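Local coordinates for chloromuconate cycloisomerase (PDB 4M0X), which belongs to the enolase superfamily of metal-dependent enzymes, in which an N-terminal capping domain covers the mouth of a TIM-type barrel, here carrying a manganese ion, at residues Q223-R227 with D247-T251; A267-K271 with I284-A288; I137-A143 with H161-K167; K22-T26 with P53-W57. All coordinates share one frame; numbering follows the deposited sequence.

Interaction 1 (Q223-R227 with D247-T251); sequences QPIAR and DESVT. With MN (manganese (II) ion), chain C.
Two loops at the metal-bearing end of an enolase-type beta/alpha barrel meet where the side-chain amide of Gln223 reaches over to Asp247 and Ser249. Gln223 OE1 takes backbone N-H groups from the type I turn that runs from Asp247 to Val250. Asp247 N lies 3.2 Å from Gln223 OE1, in the carbonyl plane and nearly straight at the hydrogen (171°); Ser249 N, likewise 3.2 Å from Gln223 OE1, comes from above that plane. The bend at chi2 (68°) brings the amide back toward its own loop, where Gln223 NE2 points in the amide plane at Ile225 O, 2.8 Å away. A more tilted bond joins Gln223 NE2 to Ser249 OG at 3.1 Å, and Ser249 OG passes its hydrogen on to Arg227 O at 2.7 Å. Four bonds thus fix the rotation of the amide. Arg227 is held differently: its guanidinium lies with Glu248 CG over one face, bonds to Trp58 O, and forms a cation-pi contact with Phe98 of a second subunit. The turn also serves the metal. Asp247 OD2 binds manganese at 2.2 Å, with Asp196 and Glu222 as the other protein ligands, and Asp247 is salt-bridged to Lys271. Glu248 stands in the second shell, where its carboxylate accepts hydrogen bonds from two manganese-bound waters, one 2.6 Å from Glu248 OE1, the other 3.0 Å from Glu248 OE2.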
loop_
_atom_site.group_PDB
_atom_site.type_symbol
_atom_site.label_atom_id
_atom_site.label_comp_id
_atom_site.label_asym_id
_atom_site.label_seq_id
_atom_site.Cartn_x
_atom_site.Cartn_y
_atom_site.Cartn_z
ATOM N N GLN A 223 -7.129 22.547 11.206
ATOM C CA GLN A 223 -8.330 21.823 10.826
ATOM C C GLN A 223 -9.095 22.463 9.696
ATOM O O GLN A 223 -10.139 23.067 9.922
ATOM C CB GLN A 223 -9.266 21.699 12.018
ATOM C CG GLN A 223 -10.321 20.616 11.813
ATOM C CD GLN A 223 -9.697 19.252 11.805
ATOM O OE1 GLN A 223 -8.927 18.906 12.709
ATOM N NE2 GLN A 223 -9.995 18.475 10.771
ATOM N N PRO A 224 -8.590 22.359 8.461
ATOM C CA PRO A 224 -9.364 23.082 7.429
ATOM C C PRO A 224 -10.638 22.334 6.991
ATOM O O PRO A 224 -11.680 22.949 6.770
ATOM C CB PRO A 224 -8.376 23.221 6.277
ATOM C CG PRO A 224 -7.391 22.127 6.491
ATOM C CD PRO A 224 -7.315 21.826 7.960
ATOM N N ILE A 225 -10.552 21.020 6.871
ATOM C CA ILE A 225 -11.683 20.222 6.439
ATOM C C ILE A 225 -12.210 19.410 7.614
ATOM O O ILE A 225 -11.601 19.425 8.693
ATOM C CB ILE A 225 -11.327 19.337 5.227
ATOM C CG1 ILE A 225 -10.176 18.382 5.524
ATOM C CG2 ILE A 225 -10.935 20.209 4.052
ATOM C CD1 ILE A 225 -10.042 17.244 4.514
ATOM N N ALA A 226 -13.339 18.728 7.402
ATOM C CA ALA A 226 -14.016 17.909 8.440
ATOM C C ALA A 226 -13.065 17.000 9.271
ATOM O O ALA A 226 -12.046 16.601 8.779
ATOM C CB ALA A 226 -15.150 17.095 7.814
ATOM N N ARG A 227 -13.423 16.679 10.511
ATOM C CA ARG A 227 -12.538 15.944 11.415
ATOM C C ARG A 227 -12.271 14.500 11.027
ATOM O O ARG A 227 -11.223 13.925 11.358
ATOM C CB ARG A 227 -13.045 15.995 12.853
ATOM C CG ARG A 227 -14.279 15.174 13.123
ATOM C CD ARG A 227 -14.909 15.592 14.437
ATOM N NE ARG A 227 -15.550 16.890 14.296
ATOM C CZ ARG A 227 -15.871 17.675 15.317
ATOM N NH1 ARG A 227 -15.607 17.308 16.558
ATOM N NH2 ARG A 227 -16.443 18.838 15.089
ATOM N N ASP A 247 -6.800 19.499 15.010
ATOM C CA ASP A 247 -7.348 19.961 16.264
ATOM C C ASP A 247 -8.510 19.011 16.560
ATOM O O ASP A 247 -8.298 17.980 17.217
ATOM C CB ASP A 247 -7.780 21.430 16.192
ATOM C CG ASP A 247 -8.541 21.889 17.450
ATOM O OD1 ASP A 247 -8.580 21.120 18.443
ATOM O OD2 ASP A 247 -9.118 23.002 17.444
ATOM N N GLU A 248 -9.707 19.324 16.041
ATOM C CA GLU A 248 -10.894 18.452 16.165
ATOM C C GLU A 248 -10.611 16.985 15.823
ATOM O O GLU A 248 -11.316 16.097 16.300
ATOM C CB GLU A 248 -12.004 18.908 15.207
ATOM C CG GLU A 248 -12.798 20.150 15.587
ATOM C CD GLU A 248 -12.123 21.418 15.112
ATOM O OE1 GLU A 248 -10.871 21.412 14.847
ATOM O OE2 GLU A 248 -12.845 22.436 15.006
ATOM N N SER A 249 -9.612 16.744 14.963
ATOM C CA SER A 249 -9.255 15.405 14.520
ATOM C C SER A 249 -8.438 14.642 15.544
ATOM O O SER A 249 -8.412 13.410 15.478
ATOM C CB SER A 249 -8.490 15.451 13.195
ATOM O OG SER A 249 -9.350 15.687 12.082
ATOM N N VAL A 250 -7.746 15.359 16.449
ATOM C CA VAL A 250 -7.030 14.733 17.576
ATOM C C VAL A 250 -7.682 14.999 18.891
ATOM O O VAL A 250 -7.448 16.028 19.532
ATOM C CB VAL A 250 -5.611 15.252 17.836
ATOM C CG1 VAL A 250 -4.570 14.164 17.588
ATOM C CG2 VAL A 250 -5.334 16.570 17.145
ATOM N N THR A 251 -8.476 14.066 19.345
ATOM C CA THR A 251 -9.000 14.243 20.671
ATOM C C THR A 251 -8.658 13.045 21.480
ATOM O O THR A 251 -8.870 13.048 22.665
ATOM C CB THR A 251 -10.506 14.390 20.680
ATOM O OG1 THR A 251 -11.072 13.138 20.282
ATOM C CG2 THR A 251 -10.945 15.507 19.734
HETATM MN MN MN C . -9.185 24.966 16.395
HETATM O O HOH W 1 -11.648 24.666 16.636
HETATM O O HOH W 2 -9.884 23.766 14.661
#

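Interaction 2 (A267-K271 with I284-A288); sequences AFAIK and IAAIA
Phe268 sends its ring from strand 267-270 against helix 278-291 and meets Ile284 and Ala288, one helical turn apart. Ring atom CD2 of Phe268 is 3.7 Å from Ile284 CG2, while Ala288 CB approaches the ring obliquely. The backbone oxygen Ile284 O lies at the ring edge, in its plane, 3.7 Å from Phe268 CD2; this oxygen already accepts the helical hydrogen bond from Ala288 N. Farther along the edge, Phe268 CE2 comes within 4.3 Å of Ile287 CG2.

Two residues on, Ile270 points to the same side. With chi1 and chi2 both near -60° (-53° and -71°), its chain carries CD1 out to the helix, 3.7 Å from Ile284 CG2 and 4.1 Å from Ala285 CB. Ile270 and Ile284 run alongside each other in opposing senses, and the single methyl CG2 of Ile284 is shared by both strand side chains. The small residues Ala285 and Ala288 also rest on Cys295 of strand 294-297, and Phe268 reaches Ala256 and Leu259 of helix 253-262. A strand and helix running nearly antiparallel (160°), with axes 9.2 Å apart and apolar residues between them, make up a beta/alpha unit of the TIM barrel.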
loop_
_atom_site.group_PDB
_atom_site.type_symbol
_atom_site.label_atom_id
_atom_site.label_comp_id
_atom_site.label_asym_id
_atom_site.label_seq_id
_atom_site.Cartn_x
_atom_site.Cartn_y
_atom_site.Cartn_z
ATOM N N ALA A 267 0.982 18.661 12.497
ATOM C CA ALA A 267 0.987 18.954 13.926
ATOM C C ALA A 267 -0.274 18.570 14.709
ATOM O O ALA A 267 -1.318 18.252 14.146
ATOM C CB ALA A 267 1.307 20.404 14.150
ATOM N N PHE A 268 -0.150 18.597 16.032
ATOM C CA PHE A 268 -1.290 18.468 16.921
ATOM C C PHE A 268 -1.548 19.783 17.622
ATOM O O PHE A 268 -0.610 20.478 18.009
ATOM C CB PHE A 268 -1.069 17.353 17.954
ATOM C CG PHE A 268 -0.998 15.980 17.347
ATOM C CD1 PHE A 268 -1.483 15.742 16.066
ATOM C CD2 PHE A 268 -0.474 14.922 18.060
ATOM C CE1 PHE A 268 -1.416 14.485 15.506
ATOM C CE2 PHE A 268 -0.440 13.647 17.537
ATOM C CZ PHE A 268 -0.903 13.425 16.250
ATOM N N ALA A 269 -2.818 20.144 17.760
ATOM C CA ALA A 269 -3.195 21.177 18.705
ATOM C C ALA A 269 -3.488 20.437 20.004
ATOM O O ALA A 269 -4.396 19.620 20.058
ATOM C CB ALA A 269 -4.421 21.910 18.208
ATOM N N ILE A 270 -2.695 20.690 21.039
ATOM C CA ILE A 270 -2.892 20.013 22.309
ATOM C C ILE A 270 -3.772 20.852 23.246
ATOM O O ILE A 270 -3.586 22.068 23.354
ATOM C CB ILE A 270 -1.540 19.695 22.963
ATOM C CG1 ILE A 270 -0.636 18.938 21.980
ATOM C CG2 ILE A 270 -1.742 18.942 24.276
ATOM C CD1 ILE A 270 -1.045 17.505 21.699
ATOM N N LYS A 271 -4.738 20.206 23.908
ATOM C CA LYS A 271 -5.747 20.894 24.731
ATOM C C LYS A 271 -6.272 19.878 25.698
ATOM O O LYS A 271 -6.601 18.788 25.265
ATOM C CB LYS A 271 -6.947 21.326 23.899
ATOM C CG LYS A 271 -6.798 22.526 22.993
ATOM C CD LYS A 271 -8.183 23.071 22.636
ATOM C CE LYS A 271 -8.692 22.574 21.293
ATOM N NZ LYS A 271 -8.640 23.637 20.250
ATOM N N ILE A 284 -1.056 12.197 24.098
ATOM C CA ILE A 284 -1.167 12.690 22.714
ATOM C C ILE A 284 0.095 13.437 22.288
ATOM O O ILE A 284 0.597 13.264 21.176
ATOM C CB ILE A 284 -2.430 13.550 22.487
ATOM C CG1 ILE A 284 -3.688 12.704 22.673
ATOM C CG2 ILE A 284 -2.464 14.170 21.103
ATOM C CD1 ILE A 284 -4.950 13.531 22.798
ATOM N N ALA A 285 0.646 14.214 23.192
ATOM C CA ALA A 285 1.835 14.949 22.860
ATOM C C ALA A 285 3.011 13.975 22.772
ATOM O O ALA A 285 3.909 14.147 21.934
ATOM C CB ALA A 285 2.088 16.055 23.883
ATOM N N ALA A 286 3.007 12.947 23.614
ATOM C CA ALA A 286 4.062 11.943 23.573
ATOM C C ALA A 286 4.102 11.255 22.200
ATOM O O ALA A 286 5.185 10.956 21.677
ATOM C CB ALA A 286 3.871 10.923 24.682
ATOM N N ILE A 287 2.913 11.009 21.643
ATOM C CA ILE A 287 2.743 10.453 20.305
ATOM C C ILE A 287 3.238 11.425 19.224
ATOM O O ILE A 287 3.949 10.998 18.304
ATOM C CB ILE A 287 1.286 9.989 20.032
ATOM C CG1 ILE A 287 1.016 8.675 20.748
ATOM C CG2 ILE A 287 1.053 9.715 18.542
ATOM C CD1 ILE A 287 -0.339 8.609 21.413
ATOM N N ALA A 288 2.915 12.709 19.339
ATOM C CA ALA A 288 3.580 13.684 18.481
ATOM C C ALA A 288 5.090 13.517 18.535
ATOM O O ALA A 288 5.710 13.287 17.506
ATOM C CB ALA A 288 3.163 15.102 18.806
#

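Interaction 3 (I137-A143 with H161-K167); sequences ITWAFSA and HRSFKFK
Phe141 and Phe164 hold their rings almost parallel, with planes 2° apart, yet slid so far that they barely overlap: centroids lie 5.7 Å from each other, and the touch is between Phe141 CZ and Phe164 CD2. Toward Phe166 the same ring is turned by 48°, an oblique pairing, in which Phe141 CD2 sits over one face of the Phe166 ring, offset toward its rim. The three phenylalanines form an aromatic cluster on the side of the sheet covered by helices 146-159 and 173-183. Trp139 projects to this side too; its CB lies 4.0 Å from Phe164 CD2 and, in addition, over a face of the His161 ring. That imidazole presents its edge to the other strand, with ND1 donating to Ile137 O at 3.0 Å; the acceptor lies in the ring plane, although the donor stands above the carbonyl plane.

The strands run parallel, paired Trp139 with Phe164, Ala140 with Lys165 and Phe141 with Phe166, as the first two strands of the barrel joined by a beta-alpha-beta crossover through helix 146-159. Trp139 N bonds to Ser163 O at 3.0 Å, and Lys165 N to Trp139 O at 2.9 Å. On the face opposite the aromatic cluster, Ala140 CB meets Lys165 CB at 3.7 Å. With CG opposite the backbone N (chi1 -165°) and the rest stretched out, Lys165 carries NZ away toward the metal centre, where it forms salt bridges with Glu222 and Glu325. Toward the N-terminal ends, the hydroxyls Thr138 OG1 and Ser163 OG share a hydrogen bond of 2.9 Å.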
loop_
_atom_site.group_PDB
_atom_site.type_symbol
_atom_site.label_atom_id
_atom_site.label_comp_id
_atom_site.label_asym_id
_atom_site.label_seq_id
_atom_site.Cartn_x
_atom_site.Cartn_y
_atom_site.Cartn_z
ATOM N N ILE A 137 2.555 34.023 23.452
ATOM C CA ILE A 137 1.149 33.794 23.157
ATOM C C ILE A 137 0.787 34.103 21.680
ATOM O O ILE A 137 1.292 35.068 21.092
ATOM C CB ILE A 137 0.312 34.581 24.158
ATOM C CG1 ILE A 137 0.612 34.063 25.554
ATOM C CG2 ILE A 137 -1.174 34.407 23.924
ATOM C CD1 ILE A 137 0.238 32.602 25.771
ATOM N N THR A 138 -0.028 33.245 21.069
ATOM C CA THR A 138 -0.535 33.503 19.728
ATOM C C THR A 138 -1.895 34.155 19.885
ATOM O O THR A 138 -2.805 33.567 20.496
ATOM C CB THR A 138 -0.662 32.221 18.899
ATOM O OG1 THR A 138 0.636 31.817 18.464
ATOM C CG2 THR A 138 -1.511 32.434 17.688
ATOM N N TRP A 139 -2.016 35.383 19.369
ATOM C CA TRP A 139 -3.249 36.134 19.463
ATOM C C TRP A 139 -4.240 35.717 18.399
ATOM O O TRP A 139 -3.955 35.800 17.199
ATOM C CB TRP A 139 -3.012 37.647 19.325
ATOM C CG TRP A 139 -4.290 38.389 19.583
ATOM C CD1 TRP A 139 -5.111 38.940 18.659
ATOM C CD2 TRP A 139 -4.929 38.570 20.853
ATOM N NE1 TRP A 139 -6.217 39.467 19.265
ATOM C CE2 TRP A 139 -6.132 39.256 20.616
ATOM C CE3 TRP A 139 -4.599 38.214 22.176
ATOM C CZ2 TRP A 139 -7.003 39.625 21.649
ATOM C CZ3 TRP A 139 -5.466 38.576 23.209
ATOM C CH2 TRP A 139 -6.651 39.281 22.937
ATOM N N ALA A 140 -5.419 35.294 18.832
ATOM C CA ALA A 140 -6.437 34.885 17.881
ATOM C C ALA A 140 -7.509 35.953 17.683
ATOM O O ALA A 140 -8.356 36.192 18.558
ATOM C CB ALA A 140 -7.039 33.523 18.241
ATOM N N PHE A 141 -7.444 36.585 16.515
ATOM C CA PHE A 141 -8.517 37.403 16.018
ATOM C C PHE A 141 -9.833 36.639 15.921
ATOM O O PHE A 141 -9.870 35.448 15.614
ATOM C CB PHE A 141 -8.173 37.890 14.634
ATOM C CG PHE A 141 -6.886 38.630 14.563
ATOM C CD1 PHE A 141 -6.661 39.736 15.382
ATOM C CD2 PHE A 141 -5.890 38.234 13.655
ATOM C CE1 PHE A 141 -5.468 40.426 15.308
ATOM C CE2 PHE A 141 -4.694 38.934 13.565
ATOM C CZ PHE A 141 -4.491 40.033 14.388
ATOM N N SER A 142 -10.911 37.362 16.177
ATOM C CA SER A 142 -12.266 36.894 15.996
ATOM C C SER A 142 -12.614 36.940 14.492
ATOM O O SER A 142 -11.839 37.489 13.683
ATOM C CB SER A 142 -13.172 37.820 16.800
ATOM O OG SER A 142 -14.510 37.402 16.746
ATOM N N ALA A 143 -13.763 36.381 14.104
ATOM C CA ALA A 143 -14.176 36.454 12.692
ATOM C C ALA A 143 -14.768 37.822 12.286
ATOM O O ALA A 143 -15.310 37.978 11.194
ATOM C CB ALA A 143 -15.122 35.317 12.335
ATOM N N HIS A 161 3.234 40.628 20.654
ATOM C CA HIS A 161 2.952 39.428 19.847
ATOM C C HIS A 161 3.588 39.427 18.447
ATOM O O HIS A 161 3.520 40.415 17.729
ATOM C CB HIS A 161 1.443 39.220 19.725
ATOM C CG HIS A 161 0.747 39.099 21.041
ATOM N ND1 HIS A 161 0.524 37.887 21.652
ATOM C CD2 HIS A 161 0.260 40.043 21.882
ATOM C CE1 HIS A 161 -0.089 38.089 22.806
ATOM N NE2 HIS A 161 -0.262 39.389 22.967
ATOM N N ARG A 162 4.203 38.307 18.084
ATOM C CA ARG A 162 4.702 38.071 16.741
ATOM C C ARG A 162 4.054 36.794 16.166
ATOM O O ARG A 162 4.592 36.160 15.244
ATOM C CB ARG A 162 6.231 37.952 16.774
ATOM N N SER A 163 2.904 36.414 16.726
ATOM C CA SER A 163 2.234 35.178 16.327
ATOM C C SER A 163 0.711 35.318 16.367
ATOM O O SER A 163 0.143 35.767 17.371
ATOM C CB SER A 163 2.709 34.019 17.208
ATOM O OG SER A 163 2.523 32.782 16.555
ATOM N N PHE A 164 0.049 34.945 15.273
ATOM C CA PHE A 164 -1.413 35.197 15.135
ATOM C C PHE A 164 -2.252 34.050 14.565
ATOM O O PHE A 164 -1.745 33.157 13.869
ATOM C CB PHE A 164 -1.683 36.488 14.341
ATOM C CG PHE A 164 -0.880 37.643 14.829
ATOM C CD1 PHE A 164 0.420 37.853 14.357
ATOM C CD2 PHE A 164 -1.382 38.476 15.812
ATOM C CE1 PHE A 164 1.191 38.896 14.842
ATOM C CE2 PHE A 164 -0.611 39.522 16.303
ATOM C CZ PHE A 164 0.668 39.741 15.814
ATOM N N LYS A 165 -3.542 34.098 14.885
ATOM C CA LYS A 165 -4.509 33.135 14.396
ATOM C C LYS A 165 -5.715 33.891 13.933
ATOM O O LYS A 165 -6.164 34.817 14.625
ATOM C CB LYS A 165 -4.919 32.171 15.516
ATOM C CG LYS A 165 -5.633 30.920 15.051
ATOM C CD LYS A 165 -5.779 29.987 16.236
ATOM C CE LYS A 165 -6.794 28.900 15.966
ATOM N NZ LYS A 165 -7.330 28.341 17.230
ATOM N N PHE A 166 -6.232 33.493 12.774
ATOM C CA PHE A 166 -7.482 34.018 12.252
ATOM C C PHE A 166 -8.560 32.982 12.391
ATOM O O PHE A 166 -8.436 31.863 11.862
ATOM C CB PHE A 166 -7.350 34.380 10.779
ATOM C CG PHE A 166 -6.607 35.640 10.543
ATOM C CD1 PHE A 166 -7.277 36.844 10.504
ATOM C CD2 PHE A 166 -5.242 35.622 10.369
ATOM C CE1 PHE A 166 -6.582 38.018 10.292
ATOM C CE2 PHE A 166 -4.543 36.782 10.135
ATOM C CZ PHE A 166 -5.209 37.986 10.103
ATOM N N LYS A 167 -9.617 33.336 13.112
ATOM C CA LYS A 167 -10.693 32.384 13.305
ATOM C C LYS A 167 -11.513 32.502 12.026
ATOM O O LYS A 167 -11.701 33.610 11.535
ATOM C CB LYS A 167 -11.490 32.692 14.580
ATOM C CG LYS A 167 -11.833 31.458 15.405
ATOM C CD LYS A 167 -10.905 31.249 16.616
ATOM C CE LYS A 167 -10.456 29.780 16.811
ATOM N NZ LYS A 167 -11.327 28.688 16.250
HETATM O O HOH W 3 4.000 35.967 19.449
HETATM O O HOH W 4 -10.459 35.973 11.965
#

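Interaction 4 (K22-T26 with P53-W57); sequences KFAAT and PGGPW
The loop of Phe23 to Thr26, closed by a backbone bond from Phe23 N to Thr26 O, faces the irregular loop 53-57, with the CA atoms of Ala25 and Trp57 6.3 Å apart. Both belong to the N-terminal capping domain of the enolase superfamily, whose loops reach over the barrel mouth. The Trp57 indole is the main surface between them. Its chi1 of 77° sets CG between the backbone N and the carbonyl carbon and swings the ring toward the first loop, where Ala25 N lies over one face. Ala25 CB packs 3.7 Å from Trp57 CB, and both residues also touch Gly95 of a second subunit.

At the benzo end of the indole, Phe23 CB comes to 3.6 Å from Trp57 CZ2. The two side chains lie nearly perpendicular, yet their ring planes are only 38° apart, an oblique pairing. Phe23 also receives a CH-pi contact: Pro53 CB stands over one face, 4.2 Å from the ring centroid of Phe23. Thr26 OG1 approaches the pyrrole side of the indole, 3.8 Å from Trp57 CD1. What fixes the indole in its own loop is the carbonyl of Pro53, which also touches the Phe23 ring: Trp57 NE1 donates to Pro53 O at 2.7 Å, nearly straight at 171°, with the oxygen in the indole plane.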
loop_
_atom_site.group_PDB
_atom_site.type_symbol
_atom_site.label_atom_id
_atom_site.label_comp_id
_atom_site.label_asym_id
_atom_site.label_seq_id
_atom_site.Cartn_x
_atom_site.Cartn_y
_atom_site.Cartn_z
ATOM N N LYS A 22 -16.591 35.352 17.784
ATOM C CA LYS A 22 -17.326 34.660 16.717
ATOM C C LYS A 22 -16.525 33.498 16.114
ATOM O O LYS A 22 -15.470 33.709 15.501
ATOM C CB LYS A 22 -17.780 35.646 15.628
ATOM N N PHE A 23 -17.032 32.278 16.324
ATOM C CA PHE A 23 -16.487 31.050 15.739
ATOM C C PHE A 23 -17.305 30.703 14.498
ATOM O O PHE A 23 -18.109 31.512 14.036
ATOM C CB PHE A 23 -16.584 29.881 16.736
ATOM C CG PHE A 23 -15.803 30.081 18.010
ATOM C CD1 PHE A 23 -14.463 29.710 18.090
ATOM C CD2 PHE A 23 -16.418 30.617 19.144
ATOM C CE1 PHE A 23 -13.750 29.892 19.269
ATOM C CE2 PHE A 23 -15.708 30.801 20.322
ATOM C CZ PHE A 23 -14.372 30.440 20.384
ATOM N N ALA A 24 -17.123 29.490 13.978
ATOM C CA ALA A 24 -17.902 29.008 12.827
ATOM C C ALA A 24 -19.424 28.895 13.062
ATOM O O ALA A 24 -20.202 29.346 12.217
ATOM C CB ALA A 24 -17.334 27.694 12.306
ATOM N N ALA A 25 -19.843 28.325 14.199
ATOM C CA ALA A 25 -21.280 28.045 14.446
ATOM C C ALA A 25 -22.010 28.865 15.541
ATOM O O ALA A 25 -23.215 28.666 15.759
ATOM C CB ALA A 25 -21.507 26.549 14.641
ATOM N N THR A 26 -21.275 29.752 16.226
ATOM C CA THR A 26 -21.844 30.814 17.101
ATOM C C THR A 26 -20.889 32.028 17.203
ATOM O O THR A 26 -19.750 31.967 16.724
ATOM C CB THR A 26 -22.182 30.329 18.552
ATOM O OG1 THR A 26 -21.094 29.571 19.099
ATOM C CG2 THR A 26 -23.482 29.507 18.611
ATOM N N PRO A 53 -16.111 25.821 23.448
ATOM C CA PRO A 53 -16.019 27.056 22.643
ATOM C C PRO A 53 -17.373 27.668 22.295
ATOM O O PRO A 53 -17.654 27.910 21.102
ATOM C CB PRO A 53 -15.332 26.599 21.359
ATOM C CG PRO A 53 -15.573 25.135 21.310
ATOM C CD PRO A 53 -15.625 24.642 22.720
ATOM N N GLY A 54 -18.202 27.898 23.315
ATOM C CA GLY A 54 -19.541 28.460 23.141
ATOM C C GLY A 54 -20.682 27.504 22.840
ATOM O O GLY A 54 -21.619 27.891 22.166
ATOM N N GLY A 55 -20.635 26.268 23.332
ATOM C CA GLY A 55 -21.783 25.353 23.216
ATOM C C GLY A 55 -21.419 24.054 22.506
ATOM O O GLY A 55 -20.245 23.812 22.208
ATOM N N PRO A 56 -22.421 23.214 22.211
ATOM C CA PRO A 56 -22.111 21.880 21.733
ATOM C C PRO A 56 -21.773 21.775 20.248
ATOM O O PRO A 56 -21.509 20.684 19.758
ATOM C CB PRO A 56 -23.360 21.078 22.098
ATOM C CG PRO A 56 -24.441 22.079 22.033
ATOM C CD PRO A 56 -23.848 23.372 22.516
ATOM N N TRP A 57 -21.729 22.899 19.548
ATOM C CA TRP A 57 -21.391 22.890 18.122
ATOM C C TRP A 57 -20.049 22.190 17.842
ATOM O O TRP A 57 -19.929 21.458 16.859
ATOM C CB TRP A 57 -21.411 24.320 17.549
ATOM C CG TRP A 57 -20.176 25.131 17.915
ATOM C CD1 TRP A 57 -20.000 25.903 19.037
ATOM C CD2 TRP A 57 -18.934 25.202 17.185
ATOM N NE1 TRP A 57 -18.740 26.466 19.039
ATOM C CE2 TRP A 57 -18.063 26.054 17.921
ATOM C CE3 TRP A 57 -18.469 24.625 15.986
ATOM C CZ2 TRP A 57 -16.753 26.348 17.495
ATOM C CZ3 TRP A 57 -17.172 24.927 15.556
ATOM C CH2 TRP A 57 -16.329 25.780 16.318
#

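Overall arrangement
The four contacts lie at different distances from one manganese site. Interaction 1 joins the loops after strands 220-222 and 244-246, and interaction 2 packs the following strand, 267-270, on its helix; their centres are about 12 Å apart, and they touch where Asp247 OD2 meets Lys271 NZ in a salt bridge of 2.9 Å and Val250 packs on Phe268. Interaction 3 belongs to the same barrel sheet, its centre about 19 Å from that of interaction 1, yet the Lys165 side chain ends about 4 Å from the metal. Interaction 4, from the capping domain, touches interaction 3: Ser142 OG and Lys22 N, 3.1 Å apart, probably form a hydrogen bond. The side chain of Trp57 comes within about 7 Å of the manganese.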